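Local structure of bromo domain-containing protein (Trypanosoma brucei brucei, 5K29) at residues L18-S21 with L22-P25. The protein is of unknown function but, as a bromodomain protein, probably recognises acetylated lysines, as on histone tails, through its four-helix bundle domain. Sequence-based numbering, arbitrary orientation.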
loop_
_atom_site.group_PDB
_atom_site.type_symbol
_atom_site.label_atom_id
_atom_site.label_comp_id
_atom_site.label_asym_id
_atom_site.label_seq_id
_atom_site.Cartn_x
_atom_site.Cartn_y
_atom_site.Cartn_z
ATOM N N LEU A 18 -2.790 -8.492 -2.151
ATOM C CA LEU A 18 -1.936 -7.393 -2.611
ATOM C C LEU A 18 -1.361 -6.632 -1.422
ATOM O O LEU A 18 -0.143 -6.479 -1.349
ATOM C CB LEU A 18 -2.631 -6.449 -3.621
ATOM C CG LEU A 18 -1.789 -5.232 -4.070
ATOM C CD1 LEU A 18 -0.475 -5.689 -4.771
ATOM C CD2 LEU A 18 -2.605 -4.328 -4.983
ATOM N N VAL A 19 -2.203 -6.231 -0.456
ATOM C CA VAL A 19 -1.706 -5.584 0.776
ATOM C C VAL A 19 -0.731 -6.517 1.533
ATOM O O VAL A 19 0.321 -6.052 1.975
ATOM C CB VAL A 19 -2.822 -5.055 1.701
ATOM C CG1 VAL A 19 -2.225 -4.426 2.958
ATOM C CG2 VAL A 19 -3.701 -4.053 0.973
ATOM N N ARG A 20 -1.055 -7.827 1.630
ATOM C CA ARG A 20 -0.188 -8.817 2.283
ATOM C C ARG A 20 1.200 -8.899 1.621
ATOM O O ARG A 20 2.194 -8.992 2.336
ATOM C CB ARG A 20 -0.851 -10.214 2.304
ATOM C CG ARG A 20 0.077 -11.383 2.709
ATOM C CD ARG A 20 0.622 -11.278 4.128
ATOM N NE ARG A 20 1.887 -11.991 4.315
ATOM C CZ ARG A 20 1.984 -13.253 4.715
ATOM N NH1 ARG A 20 3.175 -13.814 4.878
ATOM N NH2 ARG A 20 0.891 -13.966 4.956
ATOM N N SER A 21 1.267 -8.823 0.263
ATOM C CA SER A 21 2.537 -8.884 -0.469
ATOM C C SER A 21 3.464 -7.699 -0.123
ATOM O O SER A 21 4.677 -7.812 -0.270
ATOM C CB SER A 21 2.300 -9.010 -1.974
ATOM O OG SER A 21 1.832 -7.808 -2.572
ATOM N N LEU A 22 2.903 -6.601 0.413
ATOM C CA LEU A 22 3.691 -5.421 0.826
ATOM C C LEU A 22 4.408 -5.702 2.169
ATOM O O LEU A 22 5.245 -4.910 2.607
ATOM C CB LEU A 22 2.811 -4.161 0.922
ATOM C CG LEU A 22 1.862 -3.845 -0.255
ATOM C CD1 LEU A 22 1.065 -2.592 0.009
ATOM C CD2 LEU A 22 2.624 -3.667 -1.573
ATOM N N ASP A 23 4.079 -6.840 2.812
ATOM C CA ASP A 23 4.669 -7.248 4.077
ATOM C C ASP A 23 6.009 -7.952 3.851
ATOM O O ASP A 23 6.051 -9.054 3.289
ATOM C CB ASP A 23 3.693 -8.137 4.876
ATOM C CG ASP A 23 4.238 -8.618 6.205
ATOM O OD1 ASP A 23 4.821 -7.785 6.945
ATOM O OD2 ASP A 23 4.083 -9.828 6.509
ATOM N N ARG A 24 7.099 -7.305 4.289
ATOM C CA ARG A 24 8.463 -7.833 4.172
ATOM C C ARG A 24 9.205 -7.727 5.509
ATOM O O ARG A 24 9.155 -6.667 6.145
ATOM C CB ARG A 24 9.234 -7.112 3.051
ATOM N N PRO A 25 9.421 -8.906 6.124
ATOM C CA PRO A 25 10.172 -8.963 7.391
ATOM C C PRO A 25 11.689 -8.965 7.211
ATOM O O PRO A 25 12.201 -9.007 6.094
ATOM C CB PRO A 25 9.677 -10.259 8.032
#
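With CG of R20 (chi1 168°) and CG of D23 (chi1 179°) each anti to its own backbone N, and the arginine chain bent at chi2, the two opposite charges are brought near each other alongside helix 12-21, the first modelled helix of the left-handed bromodomain bundle. NE of R20 stands 3.8 Å from OD2 of D23, a long salt bridge: no N-H points at the carboxylate, and the two flat groups are tilted 62° apart, so the attraction is purely electrostatic, as suits two polar residues on the outer side.

The backbone winds more tightly here, with 3-10-type i to i+3 bonds. L22 N donates to V19 O at 3.1 Å. D23 N follows, reaching R20 O at 2.9 Å. L22 turns its hydrophobic chain inward, its CG 3.5 Å from L18 O, and packs on I81 of helix 75-92 and A109 of helix 97-122. V19, branched and compact, fits against A59, A60 and A63 of helix 53-64, while L18 touches L77 and Y116. Serine suits this place because its short hydroxyl can fold back on the backbone: S21 OG donates to L18 O at 2.7 Å, in the carbonyl plane and on a lone pair.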